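Local coordinates for protein diaminopimelate decarboxylase (Helicobacter pylori, PDB 2QGH) that catalyses the pyridoxal-phosphate-dependent decarboxylation of meso-diaminopimelate to L-lysine, the last step of lysine biosynthesis in bacteria, at residues Phe40-Leu48 with Ser72-Ser82. Numbering follows the deposited sequence.
Sequences FDKIKQAFL and SILSLLAHLES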
ATOM      1  N   PHE A  40       4.042  24.860   1.439  1.00 23.32           N
ATOM      2  CA  PHE A  40       5.391  24.847   0.907  1.00 22.62           C
ATOM      3  C   PHE A  40       6.454  25.581   1.733  1.00 25.75           C
ATOM      4  O   PHE A  40       7.625  25.178   1.732  1.00 25.02           O
ATOM      5  CB  PHE A  40       5.359  25.350  -0.540  1.00 21.65           C
ATOM      6  CG  PHE A  40       5.174  24.245  -1.566  1.00 21.57           C
ATOM      7  CD1 PHE A  40       4.574  23.037  -1.219  1.00 20.40           C
ATOM      8  CD2 PHE A  40       5.582  24.425  -2.886  1.00 22.90           C
ATOM      9  CE1 PHE A  40       4.380  22.028  -2.168  1.00 17.02           C
ATOM     10  CE2 PHE A  40       5.390  23.416  -3.845  1.00 19.42           C
ATOM     11  CZ  PHE A  40       4.787  22.220  -3.476  1.00 18.59           C
ATOM     12  N   ASP A  41       6.060  26.638   2.444  1.00 26.52           N
ATOM     13  CA  ASP A  41       7.010  27.384   3.270  1.00 27.94           C
ATOM     14  C   ASP A  41       7.691  26.472   4.273  1.00 28.49           C
ATOM     15  O   ASP A  41       8.895  26.590   4.524  1.00 30.51           O
ATOM     16  CB  ASP A  41       6.318  28.511   4.044  1.00 30.83           C
ATOM     17  CG  ASP A  41       6.027  29.721   3.182  1.00 32.00           C
ATOM     18  OD1 ASP A  41       6.746  29.931   2.181  1.00 33.55           O
ATOM     19  OD2 ASP A  41       5.088  30.471   3.523  1.00 35.82           O
ATOM     20  N   LYS A  42       6.916  25.575   4.865  1.00 27.42           N
ATOM     21  CA  LYS A  42       7.464  24.655   5.838  1.00 27.23           C
ATOM     22  C   LYS A  42       8.505  23.736   5.210  1.00 26.83           C
ATOM     23  O   LYS A  42       9.431  23.288   5.884  1.00 26.84           O
ATOM     24  CB  LYS A  42       6.339  23.841   6.470  1.00 28.74           C
ATOM     25  CG  LYS A  42       5.361  24.695   7.261  1.00 29.83           C
ATOM     26  CD  LYS A  42       4.298  23.834   7.905  1.00 31.14           C
ATOM     27  CE  LYS A  42       3.280  24.672   8.635  1.00 32.47           C
ATOM     28  NZ  LYS A  42       2.311  23.796   9.352  1.00 34.31           N
ATOM     29  N   ILE A  43       8.354  23.461   3.916  1.00 26.73           N
ATOM     30  CA  ILE A  43       9.295  22.598   3.206  1.00 24.99           C
ATOM     31  C   ILE A  43      10.587  23.372   2.959  1.00 26.41           C
ATOM     32  O   ILE A  43      11.683  22.834   3.111  1.00 25.02           O
ATOM     33  CB  ILE A  43       8.724  22.135   1.848  1.00 22.18           C
ATOM     34  CG1 ILE A  43       7.481  21.274   2.072  1.00 22.28           C
ATOM     35  CG2 ILE A  43       9.774  21.355   1.084  1.00 21.69           C
ATOM     36  CD1 ILE A  43       6.788  20.829   0.802  1.00 20.44           C
ATOM     37  N   LYS A  44      10.434  24.637   2.580  1.00 27.13           N
ATOM     38  CA  LYS A  44      11.558  25.524   2.307  1.00 28.76           C
ATOM     39  C   LYS A  44      12.339  25.858   3.575  1.00 30.25           C
ATOM     40  O   LYS A  44      13.564  26.005   3.540  1.00 32.32           O
ATOM     41  CB  LYS A  44      11.043  26.813   1.659  1.00 30.04           C
ATOM     42  CG  LYS A  44      12.057  27.942   1.567  1.00 30.60           C
ATOM     43  CD  LYS A  44      11.426  29.174   0.920  1.00 32.45           C
ATOM     44  CE  LYS A  44      12.275  30.432   1.113  1.00 33.48           C
ATOM     45  NZ  LYS A  44      13.652  30.279   0.564  1.00 34.28           N
ATOM     46  N   GLN A  45      11.633  25.976   4.695  1.00 30.53           N
ATOM     47  CA  GLN A  45      12.272  26.303   5.965  1.00 29.71           C
ATOM     48  C   GLN A  45      12.973  25.082   6.560  1.00 29.50           C
ATOM     49  O   GLN A  45      14.077  25.196   7.093  1.00 30.25           O
ATOM     50  CB  GLN A  45      11.231  26.862   6.945  1.00 31.80           C
ATOM     51  CG  GLN A  45      11.793  27.380   8.271  1.00 34.85           C
ATOM     52  CD  GLN A  45      12.840  28.480   8.096  1.00 37.02           C
ATOM     53  OE1 GLN A  45      14.048  28.252   8.267  1.00 35.85           O
ATOM     54  NE2 GLN A  45      12.380  29.679   7.749  1.00 36.85           N
ATOM     55  N   ALA A  46      12.342  23.915   6.459  1.00 28.38           N
ATOM     56  CA  ALA A  46      12.922  22.681   6.984  1.00 26.38           C
ATOM     57  C   ALA A  46      14.200  22.349   6.225  1.00 26.64           C
ATOM     58  O   ALA A  46      15.167  21.849   6.797  1.00 26.18           O
ATOM     59  CB  ALA A  46      11.928  21.533   6.853  1.00 25.16           C
ATOM     60  N   PHE A  47      14.198  22.624   4.926  1.00 26.90           N
ATOM     61  CA  PHE A  47      15.375  22.354   4.115  1.00 27.08           C
ATOM     62  C   PHE A  47      16.482  23.336   4.474  1.00 27.13           C
ATOM     63  O   PHE A  47      17.636  22.949   4.635  1.00 27.47           O
ATOM     64  CB  PHE A  47      15.058  22.485   2.626  1.00 24.12           C
ATOM     65  CG  PHE A  47      16.263  22.333   1.754  1.00 23.47           C
ATOM     66  CD1 PHE A  47      16.849  21.086   1.574  1.00 21.17           C
ATOM     67  CD2 PHE A  47      16.855  23.449   1.165  1.00 23.83           C
ATOM     68  CE1 PHE A  47      18.012  20.946   0.824  1.00 23.99           C
ATOM     69  CE2 PHE A  47      18.019  23.324   0.411  1.00 24.99           C
ATOM     70  CZ  PHE A  47      18.602  22.070   0.239  1.00 24.69           C
ATOM     71  N   LEU A  48      16.116  24.608   4.587  1.00 27.24           N
ATOM     72  CA  LEU A  48      17.070  25.652   4.941  1.00 28.55           C
ATOM     73  C   LEU A  48      17.707  25.413   6.309  1.00 28.47           C
ATOM     74  O   LEU A  48      18.804  25.885   6.571  1.00 28.84           O
ATOM     75  CB  LEU A  48      16.381  27.017   4.918  1.00 28.46           C
ATOM     76  CG  LEU A  48      16.664  27.922   3.714  1.00 28.57           C
ATOM     77  CD1 LEU A  48      16.877  27.097   2.457  1.00 28.67           C
ATOM     78  CD2 LEU A  48      15.516  28.904   3.547  1.00 27.58           C
ATOM     79  N   SER A  72       6.360  19.203  -8.137  1.00 17.42           N
ATOM     80  CA  SER A  72       6.347  20.577  -7.666  1.00 18.64           C
ATOM     81  C   SER A  72       7.216  20.780  -6.445  1.00 18.97           C
ATOM     82  O   SER A  72       7.983  21.744  -6.385  1.00 20.01           O
ATOM     83  CB  SER A  72       4.918  21.027  -7.369  1.00 18.56           C
ATOM     84  OG  SER A  72       4.222  21.240  -8.579  1.00 17.56           O
ATOM     85  N   ILE A  73       7.121  19.884  -5.473  1.00 18.64           N
ATOM     86  CA  ILE A  73       7.947  20.051  -4.292  1.00 20.59           C
ATOM     87  C   ILE A  73       9.428  19.841  -4.633  1.00 21.21           C
ATOM     88  O   ILE A  73      10.288  20.551  -4.110  1.00 20.51           O
ATOM     89  CB  ILE A  73       7.533  19.103  -3.143  1.00 20.64           C
ATOM     90  CG1 ILE A  73       8.681  18.143  -2.832  1.00 20.09           C
ATOM     91  CG2 ILE A  73       6.228  18.405  -3.490  1.00 20.27           C
ATOM     92  CD1 ILE A  73       8.512  17.357  -1.580  1.00 22.70           C
ATOM     93  N   LEU A  74       9.726  18.876  -5.503  1.00 20.75           N
ATOM     94  CA  LEU A  74      11.110  18.629  -5.885  1.00 19.91           C
ATOM     95  C   LEU A  74      11.673  19.876  -6.575  1.00 21.68           C
ATOM     96  O   LEU A  74      12.853  20.205  -6.429  1.00 19.97           O
ATOM     97  CB  LEU A  74      11.215  17.423  -6.829  1.00 19.54           C
ATOM     98  CG  LEU A  74      10.915  16.021  -6.274  1.00 18.31           C
ATOM     99  CD1 LEU A  74      11.103  14.993  -7.369  1.00 16.65           C
ATOM    100  CD2 LEU A  74      11.836  15.706  -5.117  1.00 15.38           C
ATOM    101  N   SER A  75      10.822  20.569  -7.323  1.00 22.04           N
ATOM    102  CA  SER A  75      11.241  21.777  -8.023  1.00 21.42           C
ATOM    103  C   SER A  75      11.557  22.882  -7.016  1.00 21.84           C
ATOM    104  O   SER A  75      12.510  23.638  -7.181  1.00 22.76           O
ATOM    105  CB  SER A  75      10.138  22.240  -8.971  1.00 21.84           C
ATOM    106  OG  SER A  75      10.582  23.323  -9.763  1.00 21.24           O
ATOM    107  N   LEU A  76      10.736  22.981  -5.979  1.00 22.39           N
ATOM    108  CA  LEU A  76      10.953  23.968  -4.937  1.00 22.35           C
ATOM    109  C   LEU A  76      12.302  23.672  -4.281  1.00 22.38           C
ATOM    110  O   LEU A  76      13.102  24.576  -4.028  1.00 23.92           O
ATOM    111  CB  LEU A  76       9.837  23.893  -3.892  1.00 22.28           C
ATOM    112  CG  LEU A  76      10.175  24.510  -2.528  1.00 25.90           C
ATOM    113  CD1 LEU A  76      10.514  25.996  -2.688  1.00 26.86           C
ATOM    114  CD2 LEU A  76       9.005  24.333  -1.581  1.00 24.98           C
ATOM    115  N   LEU A  77      12.567  22.401  -4.012  1.00 21.15           N
ATOM    116  CA  LEU A  77      13.830  22.046  -3.386  1.00 19.61           C
ATOM    117  C   LEU A  77      14.994  22.320  -4.320  1.00 20.58           C
ATOM    118  O   LEU A  77      16.070  22.703  -3.875  1.00 22.32           O
ATOM    119  CB  LEU A  77      13.811  20.583  -2.961  1.00 18.51           C
ATOM    120  CG  LEU A  77      12.898  20.310  -1.760  1.00 17.05           C
ATOM    121  CD1 LEU A  77      12.615  18.820  -1.644  1.00 15.58           C
ATOM    122  CD2 LEU A  77      13.553  20.844  -0.491  1.00 14.85           C
ATOM    123  N   ALA A  78      14.776  22.147  -5.619  1.00 20.87           N
ATOM    124  CA  ALA A  78      15.831  22.382  -6.596  1.00 21.92           C
ATOM    125  C   ALA A  78      16.241  23.854  -6.642  1.00 24.33           C
ATOM    126  O   ALA A  78      17.417  24.175  -6.805  1.00 24.15           O
ATOM    127  CB  ALA A  78      15.371  21.932  -7.973  1.00 20.86           C
ATOM    128  N   HIS A  79      15.265  24.745  -6.501  1.00 26.33           N
ATOM    129  CA  HIS A  79      15.537  26.176  -6.536  1.00 27.12           C
ATOM    130  C   HIS A  79      16.397  26.561  -5.341  1.00 26.84           C
ATOM    131  O   HIS A  79      17.053  27.605  -5.345  1.00 28.42           O
ATOM    132  CB  HIS A  79      14.224  26.967  -6.532  1.00 30.13           C
ATOM    133  CG  HIS A  79      14.411  28.448  -6.677  1.00 33.86           C
ATOM    134  ND1 HIS A  79      14.400  29.310  -5.600  1.00 35.61           N
ATOM    135  CD2 HIS A  79      14.655  29.213  -7.768  1.00 34.44           C
ATOM    136  CE1 HIS A  79      14.631  30.541  -6.022  1.00 35.37           C
ATOM    137  NE2 HIS A  79      14.789  30.509  -7.334  1.00 35.31           N
ATOM    138  N   LEU A  80      16.394  25.703  -4.327  1.00 24.52           N
ATOM    139  CA  LEU A  80      17.171  25.916  -3.118  1.00 21.66           C
ATOM    140  C   LEU A  80      18.473  25.142  -3.251  1.00 22.50           C
ATOM    141  O   LEU A  80      19.194  24.938  -2.277  1.00 22.40           O
ATOM    142  CB  LEU A  80      16.391  25.425  -1.897  1.00 19.97           C
ATOM    143  CG  LEU A  80      15.020  26.086  -1.688  1.00 19.52           C
ATOM    144  CD1 LEU A  80      14.335  25.493  -0.477  1.00 18.56           C
ATOM    145  CD2 LEU A  80      15.190  27.579  -1.508  1.00 17.10           C
ATOM    146  N   GLU A  81      18.757  24.715  -4.477  1.00 22.82           N
ATOM    147  CA  GLU A  81      19.963  23.961  -4.802  1.00 24.29           C
ATOM    148  C   GLU A  81      20.093  22.683  -4.003  1.00 22.64           C
ATOM    149  O   GLU A  81      21.187  22.286  -3.610  1.00 23.51           O
ATOM    150  CB  GLU A  81      21.213  24.819  -4.598  1.00 27.61           C
ATOM    151  CG  GLU A  81      21.341  25.974  -5.570  1.00 30.05           C
ATOM    152  CD  GLU A  81      22.759  26.499  -5.628  1.00 35.13           C
ATOM    153  OE1 GLU A  81      23.307  26.837  -4.552  1.00 36.18           O
ATOM    154  OE2 GLU A  81      23.325  26.568  -6.746  1.00 36.41           O
ATOM    155  N   SER A  82      18.964  22.030  -3.778  1.00 21.56           N
ATOM    156  CA  SER A  82      18.948  20.790  -3.027  1.00 20.18           C
ATOM    157  C   SER A  82      19.472  19.624  -3.850  1.00 18.31           C
ATOM    158  O   SER A  82      19.516  19.683  -5.078  1.00 17.60           O
ATOM    159  CB  SER A  82      17.531  20.468  -2.569  1.00 18.85           C
ATOM    160  OG  SER A  82      17.489  19.183  -1.986  1.00 20.34           O
TER
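With CG anti to the backbone N (chi1 175°), the ring of Phe-47 extends from its helix toward the C-terminal half of 72-82, where it meets Leu-77, Leu-80 and Ser-82. A chi1 of 160° likewise holds CG of Leu-76 anti to its N and carries CD2 toward the other helix. At the Phe-47 ring, CD2 of Leu-77 lies 3.8 Å from CG, approaching obliquely, while O of Leu-80 stands at the edge, near the ring plane, 3.3 Å from CE2. CB of Ser-82 comes within 3.4 Å of CZ of Phe-47, and its OG lies obliquely 3.4 Å from Phe-47 CE1; contacts therefore run from CG to CZ. Leu-76 CD2 meets Phe-40 CD2 at 3.7 Å, the side chains alongside, pointing opposite ways; CZ of Phe-40 reaches the backbone, 3.9 Å from Ile-73 N. Between the aromatics, Ile-43 CG2 touches CD2 of both Leu-76 and Leu-77. Lys-44 runs nearly perpendicular to Leu-80, its CG 3.9 Å from Leu-80 CD1. A Schellman motif (Ser-82 N to Leu-77 O, Glu-81 N to Ala-78 O) ends helix 72-79, leaving Ser-82 against the ring's CE1/CZ end. The helix axes, 10.2 Å apart, cross at -41°. Helix 40-52 precedes strand 59-64 and helix 71-79 follows it; Phe-47 touches Ile-61 and Leu-77 touches Tyr-63 of that strand, the first of the eight-stranded parallel TIM-type barrel that binds pyridoxal phosphate.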